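Local coordinates for protein CaaX farnesyltransferase alpha subunit Ram2 (PDB 4L9P) that probably forms, with a beta subunit, the enzyme that attaches farnesyl groups to the C-terminal CaaX motif of proteins, at residues 29-34 / 59-64; 55-60 / 78-83; 67-72 / 95-100. The protein carries 1 engineered substitution. All coordinates share one frame; numbering follows the deposited sequence. Where two conformers were deposited one is given.

In the fold
All three contacts cluster at the N-terminal end of the helical array, 31 to 37 Å (centre to centre) from the middle of the chain, and none includes the bound farnesyl analogue. Interactions 1 and 2 use two sides of helix 51-65: a loop covers one, helix 71-83 the other. Their centres lie about 10 Å apart, a probable bond from I31 N to S58 O (3.0 Å) joins them, and one ethanediol molecule touches both R61 and T57. Interaction 3 lies about 16 Å from interaction 1, centre to centre, and follows it along the chain, where E68 N reaches V63 O at 3.0 Å. Interactions 2 and 3 share helix 71-83, toward its opposite ends, without touching.

Interaction 1: 29-34 / 59-64; sequences KPIELN and YLRAVM. With EDO (1,2-ethanediol), chain G.
The backbone oxygen of I31 is gripped twice by R61, whose guanidinium comes at it side-on with both NE and NH2. NE donates the straighter bond, 2.9 Å to I31 O with an N-H...O angle of 164°, although it stands above the carbonyl plane; NH2 lies in that plane and reaches I31 O at 3.1 Å. The oxygen sits almost exactly in the guanidinium plane. A bend at the third torsion of R61 (chi3 -79°) turns the group alongside the loop, bringing one of its faces under L33 CA while L33 CB touches NH2. On a further edge, R61 NH1 donates to O1 of a 1,2-ethanediol, probably from the crystallisation liquor, at 2.8 Å. NH1 also bonds to the backbone oxygen of H194 of the Ram1 beta subunit, and a weak bond links NH2 to S58 OG, so several partners fix the rotation of the guanidinium.

Nearer the start of the loop the contact is apolar. P30 sets its CB over one face of the Y59 ring in a CH-pi contact, 3.8 Å from the ring centroid and 14° off its normal. I31 CB rests on R61 CB at 3.8 Å, its CD1 lies 4.0 Å from A62 CA, and A62 CB nestles 3.2 Å from K29 O. The loop thus drapes along one side of helix 51-65. Y59 also meets the W25 ring and touches L76 of helix 71-83, whereas H194 of the beta subunit packs on I31 and L33, placing this edge of the helix at the subunit interface.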
# COMPACT_ATOMS: atom_id res chain seq x y z
N LYS A 29 -23.07 -21.16 -27.43
CA LYS A 29 -24.09 -20.20 -27.00
C LYS A 29 -23.54 -19.33 -25.88
O LYS A 29 -23.05 -19.87 -24.90
CB LYS A 29 -25.33 -20.90 -26.48
CG LYS A 29 -26.16 -21.53 -27.63
CD LYS A 29 -27.26 -22.43 -27.13
CE LYS A 29 -27.68 -23.41 -28.21
NZ LYS A 29 -28.79 -24.31 -27.75
N PRO A 30 -23.71 -18.02 -25.99
CA PRO A 30 -23.17 -17.10 -24.96
C PRO A 30 -23.98 -17.23 -23.69
O PRO A 30 -25.14 -17.69 -23.73
CB PRO A 30 -23.38 -15.71 -25.58
CG PRO A 30 -24.48 -15.92 -26.63
CD PRO A 30 -24.31 -17.30 -27.13
N ILE A 31 -23.37 -16.89 -22.56
CA ILE A 31 -24.04 -16.84 -21.28
C ILE A 31 -24.31 -15.39 -20.89
O ILE A 31 -23.37 -14.62 -20.65
CB ILE A 31 -23.21 -17.49 -20.18
CG1 ILE A 31 -22.99 -18.98 -20.45
CG2 ILE A 31 -23.86 -17.26 -18.77
CD1 ILE A 31 -22.08 -19.59 -19.39
N GLU A 32 -25.59 -15.02 -20.91
CA GLU A 32 -26.09 -13.68 -20.63
C GLU A 32 -25.68 -13.20 -19.23
O GLU A 32 -25.59 -14.02 -18.33
CB GLU A 32 -27.62 -13.75 -20.71
CG GLU A 32 -28.36 -12.43 -20.72
CD GLU A 32 -29.86 -12.57 -21.02
OE1 GLU A 32 -30.41 -13.69 -20.98
OE2 GLU A 32 -30.49 -11.53 -21.30
N LEU A 33 -25.47 -11.90 -19.06
CA LEU A 33 -25.16 -11.31 -17.76
C LEU A 33 -26.31 -11.43 -16.78
O LEU A 33 -27.47 -11.17 -17.10
CB LEU A 33 -24.80 -9.84 -17.92
CG LEU A 33 -24.61 -9.02 -16.65
CD1 LEU A 33 -23.42 -9.52 -15.85
CD2 LEU A 33 -24.44 -7.53 -17.00
N ASN A 34 -25.99 -11.85 -15.56
CA ASN A 34 -26.92 -11.82 -14.47
C ASN A 34 -26.25 -10.98 -13.38
O ASN A 34 -25.38 -11.46 -12.67
CB ASN A 34 -27.14 -13.24 -14.00
CG ASN A 34 -28.04 -13.33 -12.81
OD1 ASN A 34 -28.47 -12.31 -12.25
ND2 ASN A 34 -28.34 -14.55 -12.40
N TYR A 59 -19.85 -14.17 -24.45
CA TYR A 59 -19.12 -15.28 -25.11
C TYR A 59 -17.93 -15.73 -24.25
O TYR A 59 -17.62 -16.92 -24.19
CB TYR A 59 -18.65 -14.87 -26.55
CG TYR A 59 -19.77 -15.08 -27.54
CD1 TYR A 59 -20.73 -14.10 -27.76
CD2 TYR A 59 -19.93 -16.31 -28.13
CE1 TYR A 59 -21.81 -14.33 -28.65
CE2 TYR A 59 -21.01 -16.54 -28.98
CZ TYR A 59 -21.91 -15.55 -29.23
OH TYR A 59 -22.98 -15.74 -30.10
N LEU A 60 -17.27 -14.80 -23.53
CA LEU A 60 -16.16 -15.22 -22.68
C LEU A 60 -16.66 -16.14 -21.55
O LEU A 60 -16.02 -17.16 -21.22
CB LEU A 60 -15.47 -13.95 -22.09
CG LEU A 60 -14.20 -14.38 -21.31
CD1 LEU A 60 -13.11 -14.90 -22.24
CD2 LEU A 60 -13.65 -13.22 -20.43
N ARG A 61 -17.80 -15.80 -20.97
CA ARG A 61 -18.36 -16.68 -19.94
C ARG A 61 -18.55 -18.10 -20.49
O ARG A 61 -18.23 -19.08 -19.83
CB ARG A 61 -19.71 -16.16 -19.40
CG ARG A 61 -19.53 -15.10 -18.34
CD ARG A 61 -20.87 -14.76 -17.64
NE ARG A 61 -21.59 -13.87 -18.52
CZ ARG A 61 -21.52 -12.55 -18.55
NH1 ARG A 61 -20.84 -11.83 -17.63
NH2 ARG A 61 -22.20 -11.94 -19.49
N ALA A 62 -19.06 -18.20 -21.72
CA ALA A 62 -19.30 -19.51 -22.30
C ALA A 62 -18.02 -20.28 -22.57
O ALA A 62 -17.94 -21.48 -22.29
CB ALA A 62 -20.11 -19.36 -23.63
N VAL A 63 -17.02 -19.64 -23.18
CA VAL A 63 -15.79 -20.37 -23.45
C VAL A 63 -15.08 -20.80 -22.16
O VAL A 63 -14.53 -21.90 -22.10
CB VAL A 63 -14.82 -19.67 -24.46
CG1 VAL A 63 -15.46 -19.68 -25.85
CG2 VAL A 63 -14.46 -18.25 -24.06
N MET A 64 -15.07 -19.91 -21.15
CA MET A 64 -14.38 -20.29 -19.94
C MET A 64 -15.13 -21.44 -19.21
O MET A 64 -14.50 -22.34 -18.66
CB MET A 64 -14.25 -19.07 -19.03
CG MET A 64 -13.27 -18.04 -19.59
SD MET A 64 -12.91 -16.68 -18.47
CE MET A 64 -14.55 -16.11 -18.08
C1 EDO G . -20.36 -7.81 -18.34
O1 EDO G . -20.47 -9.21 -18.54
C2 EDO G . -19.64 -7.52 -17.05
O2 EDO G . -18.36 -8.17 -16.97

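Interaction 2: 55-60 / 78-83; sequences EATSYL and GDIISM. With EDO (1,2-ethanediol), chain G.
I80 carries this helix pair: its CD1 presses on L60 CB at 3.6 Å and lies 3.7 Å from A56 O, while its CG1 meets the A56 methyl, CB to CG1 3.8 Å. With CG1 of I80 anti to the carbonyl carbon (chi1 -70°) and the chain running on extended, the delta methyl is carried across to the backbone of helix 51-65. It also touches L60 CD2. The A56 methyl has a second neighbour in the M83 tip, with CB 3.7 Å from CE, because M83 bends at its last torsion (chi3 -80°) and turns its methyl inward. The CA atoms of A56 and I80 are the nearest across the pair, 6.6 Å apart. Nothing polar is exchanged between the two segments.

Polar groups at the borders bond elsewhere. T57 turns its CG2 toward I80 CD1 and its OG1 the other way, where it accepts a 2.8 Å bond from ethanediol O1 and also bonds to the backbone oxygens of Y53 and L54. D79 OD2, beside A56, is held by Y19 OH of helix 18-21. S82 OG closes back on D79 O at 2.7 Å, within its own helix. The local axes run 10.1 Å apart at 137°, an inclined antiparallel packing of helix 51-65 against 78-83, which falls in a prenyltransferase alpha-subunit repeat of the TPR clan. L76 of helix 71-83 extends the packing against A56 and L60, while V90 and Y93 of helix 88-100 also pack on L60.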
# COMPACT_ATOMS: atom_id res chain seq x y z
N GLU A 55 -21.69 -8.22 -25.29
CA GLU A 55 -21.69 -9.41 -26.13
C GLU A 55 -20.38 -10.19 -25.96
O GLU A 55 -20.40 -11.42 -25.72
CB GLU A 55 -21.87 -9.06 -27.62
CG GLU A 55 -21.94 -10.36 -28.41
CD GLU A 55 -22.02 -10.21 -29.88
OE1 GLU A 55 -21.17 -9.53 -30.50
OE2 GLU A 55 -22.91 -10.84 -30.43
N ALA A 56 -19.24 -9.49 -26.03
CA ALA A 56 -17.95 -10.18 -25.94
C ALA A 56 -17.85 -10.94 -24.61
O ALA A 56 -17.40 -12.10 -24.55
CB ALA A 56 -16.77 -9.17 -26.12
N THR A 57 -18.20 -10.27 -23.52
CA THR A 57 -18.09 -10.94 -22.23
C THR A 57 -19.06 -12.09 -22.02
O THR A 57 -18.74 -13.02 -21.28
CB THR A 57 -18.21 -9.91 -21.05
OG1 THR A 57 -19.45 -9.18 -21.18
CG2 THR A 57 -17.00 -8.93 -21.03
N SER A 58 -20.24 -12.05 -22.67
CA SER A 58 -21.15 -13.19 -22.61
C SER A 58 -20.56 -14.41 -23.36
O SER A 58 -20.69 -15.56 -22.90
CB SER A 58 -22.53 -12.78 -23.15
OG SER A 58 -23.06 -11.69 -22.38
N TYR A 59 -19.85 -14.17 -24.45
CA TYR A 59 -19.12 -15.28 -25.11
C TYR A 59 -17.93 -15.73 -24.25
O TYR A 59 -17.62 -16.92 -24.19
CB TYR A 59 -18.65 -14.87 -26.55
CG TYR A 59 -19.77 -15.08 -27.54
CD1 TYR A 59 -20.73 -14.10 -27.76
CD2 TYR A 59 -19.93 -16.31 -28.13
CE1 TYR A 59 -21.81 -14.33 -28.65
CE2 TYR A 59 -21.01 -16.54 -28.98
CZ TYR A 59 -21.91 -15.55 -29.23
OH TYR A 59 -22.98 -15.74 -30.10
N LEU A 60 -17.27 -14.80 -23.53
CA LEU A 60 -16.16 -15.22 -22.68
C LEU A 60 -16.66 -16.14 -21.55
O LEU A 60 -16.02 -17.16 -21.22
CB LEU A 60 -15.47 -13.95 -22.09
CG LEU A 60 -14.20 -14.38 -21.31
CD1 LEU A 60 -13.11 -14.90 -22.24
CD2 LEU A 60 -13.65 -13.22 -20.43
N GLY A 78 -8.20 -11.08 -26.70
CA GLY A 78 -7.54 -9.87 -27.17
C GLY A 78 -8.56 -8.75 -27.39
O GLY A 78 -8.28 -7.57 -27.11
N ASP A 79 -9.76 -9.14 -27.88
CA ASP A 79 -10.81 -8.14 -28.12
C ASP A 79 -11.27 -7.53 -26.76
O ASP A 79 -11.40 -6.29 -26.60
CB ASP A 79 -11.99 -8.83 -28.82
CG ASP A 79 -13.03 -7.85 -29.31
OD1 ASP A 79 -12.71 -6.65 -29.47
OD2 ASP A 79 -14.14 -8.29 -29.54
N ILE A 80 -11.48 -8.38 -25.77
CA ILE A 80 -11.92 -7.88 -24.47
C ILE A 80 -10.83 -7.02 -23.84
O ILE A 80 -11.13 -5.98 -23.27
CB ILE A 80 -12.31 -9.03 -23.52
CG1 ILE A 80 -13.64 -9.64 -24.07
CG2 ILE A 80 -12.54 -8.48 -22.08
CD1 ILE A 80 -14.06 -10.90 -23.41
N ILE A 81 -9.59 -7.44 -23.94
CA ILE A 81 -8.46 -6.61 -23.46
C ILE A 81 -8.40 -5.25 -24.13
O ILE A 81 -8.08 -4.24 -23.44
CB ILE A 81 -7.11 -7.39 -23.57
CG1 ILE A 81 -7.09 -8.47 -22.49
CG2 ILE A 81 -5.88 -6.44 -23.46
CD1 ILE A 81 -5.99 -9.56 -22.70
N SER A 82 -8.73 -5.19 -25.43
CA SER A 82 -8.76 -3.89 -26.12
C SER A 82 -9.84 -2.97 -25.52
O SER A 82 -9.67 -1.76 -25.52
CB SER A 82 -8.97 -4.08 -27.64
OG SER A 82 -10.33 -4.27 -28.00
N MET A 83 -10.92 -3.55 -25.03
CA MET A 83 -11.99 -2.74 -24.40
C MET A 83 -11.74 -2.43 -22.94
O MET A 83 -12.11 -1.36 -22.47
CB MET A 83 -13.35 -3.43 -24.56
CG MET A 83 -13.85 -3.40 -26.03
SD MET A 83 -15.45 -4.21 -26.17
CE MET A 83 -14.97 -5.89 -26.19
C1 EDO G . -20.36 -7.81 -18.34
O1 EDO G . -20.47 -9.21 -18.54
C2 EDO G . -19.64 -7.52 -17.05
O2 EDO G . -18.36 -8.17 -16.97

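Interaction 3: 67-72 / 95-100; sequences NEMSER and AKILFA
Apolar contact centres on M69, whose sulfur lodges against helix 88-100: SD is 3.7 Å from A100 CB and equally close to I97 CA. Two successive bends of the M69 chain, beginning at chi2 (-75°), fold it over the helix surface, so that CG too meets the A100 methyl and CE approaches I97 CG1 at 4.1 Å. I97 crosses M69 at a slant and lays its other branch, CG2, 3.7 Å from S70 O.

The one polar link across the two segments is a water, which donates to N67 OD1 and accepts from K96 NZ, each at 2.8 Å.

R72, in the first turn of helix 71-83, clasps E68 of the loop before it in a side-on salt bridge, NE to OE2 at 2.7 Å and NH2 to OE1 at 2.9 Å. OE2 takes R72 through its syn lone pair and S70 OG through its anti one. S70 OG in turn caps A73 N as the N-cap of helix 71-83.

The E68-R72 salt bridge stays within its own segment and probably steadies the turn before the helix, while the joint with helix 88-100 rests on sulfur and methyl packing. S70 N is buried here without a partner in the model, probably a small energetic cost.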
# COMPACT_ATOMS: atom_id res chain seq x y z
N ASN A 67 -14.05 -24.50 -20.65
CA ASN A 67 -12.61 -24.66 -20.61
C ASN A 67 -12.04 -24.76 -22.02
O ASN A 67 -11.10 -25.53 -22.28
CB ASN A 67 -12.19 -25.85 -19.73
CG ASN A 67 -10.74 -25.75 -19.25
OD1 ASN A 67 -10.23 -24.66 -18.98
ND2 ASN A 67 -10.06 -26.87 -19.22
N GLU A 68 -12.59 -23.95 -22.93
CA GLU A 68 -12.21 -24.01 -24.34
C GLU A 68 -10.86 -23.37 -24.58
O GLU A 68 -10.64 -22.18 -24.17
CB GLU A 68 -13.26 -23.30 -25.18
CG GLU A 68 -12.87 -23.28 -26.66
CD GLU A 68 -13.96 -22.71 -27.56
OE1 GLU A 68 -15.15 -23.03 -27.37
OE2 GLU A 68 -13.60 -21.92 -28.47
N MET A 69 -9.93 -24.13 -25.14
CA MET A 69 -8.60 -23.67 -25.53
C MET A 69 -8.58 -23.65 -27.03
O MET A 69 -8.49 -24.72 -27.66
CB MET A 69 -7.51 -24.62 -25.00
CG MET A 69 -7.53 -24.84 -23.46
SD MET A 69 -6.91 -23.43 -22.54
CE MET A 69 -8.39 -22.83 -21.80
N SER A 70 -8.72 -22.48 -27.63
CA SER A 70 -8.90 -22.42 -29.08
C SER A 70 -8.38 -21.10 -29.61
O SER A 70 -8.25 -20.11 -28.88
CB SER A 70 -10.39 -22.54 -29.37
OG SER A 70 -11.06 -21.34 -29.00
N GLU A 71 -8.13 -21.04 -30.89
CA GLU A 71 -7.78 -19.79 -31.53
C GLU A 71 -8.89 -18.73 -31.43
O GLU A 71 -8.59 -17.53 -31.22
CB GLU A 71 -7.40 -20.02 -33.00
CG GLU A 71 -6.14 -20.85 -33.16
CD GLU A 71 -4.87 -20.09 -32.86
OE1 GLU A 71 -4.91 -18.85 -32.70
OE2 GLU A 71 -3.81 -20.75 -32.78
N ARG A 72 -10.15 -19.11 -31.61
CA ARG A 72 -11.21 -18.12 -31.49
C ARG A 72 -11.24 -17.54 -30.07
O ARG A 72 -11.45 -16.34 -29.91
CB ARG A 72 -12.61 -18.66 -31.92
CG ARG A 72 -13.19 -19.73 -31.02
CD ARG A 72 -14.63 -20.14 -31.50
NE ARG A 72 -15.11 -21.13 -30.57
CZ ARG A 72 -16.16 -21.89 -30.81
NH1 ARG A 72 -16.83 -21.72 -31.96
NH2 ARG A 72 -16.52 -22.79 -29.91
N ALA A 95 -3.52 -16.47 -20.82
CA ALA A 95 -2.28 -17.18 -20.65
C ALA A 95 -2.50 -18.70 -20.70
O ALA A 95 -1.66 -19.43 -21.26
CB ALA A 95 -1.61 -16.80 -19.31
N LYS A 96 -3.59 -19.18 -20.11
CA LYS A 96 -3.90 -20.63 -20.21
C LYS A 96 -3.97 -21.06 -21.67
O LYS A 96 -3.38 -22.09 -22.03
CB LYS A 96 -5.23 -20.93 -19.56
CG LYS A 96 -5.22 -20.86 -18.05
CD LYS A 96 -6.64 -21.25 -17.57
CE LYS A 96 -6.75 -21.31 -16.06
NZ LYS A 96 -8.13 -21.81 -15.73
N ILE A 97 -4.66 -20.28 -22.50
CA ILE A 97 -4.81 -20.66 -23.92
C ILE A 97 -3.45 -20.66 -24.63
O ILE A 97 -3.12 -21.58 -25.35
CB ILE A 97 -5.73 -19.68 -24.67
CG1 ILE A 97 -7.14 -19.69 -24.06
CG2 ILE A 97 -5.77 -20.06 -26.17
CD1 ILE A 97 -8.01 -18.52 -24.50
N LEU A 98 -2.62 -19.65 -24.41
CA LEU A 98 -1.33 -19.56 -25.08
C LEU A 98 -0.49 -20.78 -24.78
O LEU A 98 0.10 -21.33 -25.68
CB LEU A 98 -0.58 -18.32 -24.56
CG LEU A 98 -1.19 -16.99 -25.01
CD1 LEU A 98 -0.55 -15.86 -24.15
CD2 LEU A 98 -0.88 -16.75 -26.48
N PHE A 99 -0.43 -21.19 -23.51
CA PHE A 99 0.33 -22.39 -23.19
C PHE A 99 -0.32 -23.67 -23.74
O PHE A 99 0.38 -24.53 -24.33
CB PHE A 99 0.57 -22.43 -21.70
CG PHE A 99 1.64 -21.49 -21.26
CD1 PHE A 99 3.00 -21.77 -21.51
CD2 PHE A 99 1.32 -20.32 -20.61
CE1 PHE A 99 4.01 -20.88 -21.10
CE2 PHE A 99 2.32 -19.45 -20.18
CZ PHE A 99 3.65 -19.72 -20.44
N ALA A 100 -1.65 -23.79 -23.61
CA ALA A 100 -2.33 -25.02 -24.08
C ALA A 100 -2.18 -25.23 -25.59
O ALA A 100 -2.07 -26.38 -26.07
CB ALA A 100 -3.75 -24.95 -23.70
O HOH W 1 -8.57 -24.37 -16.75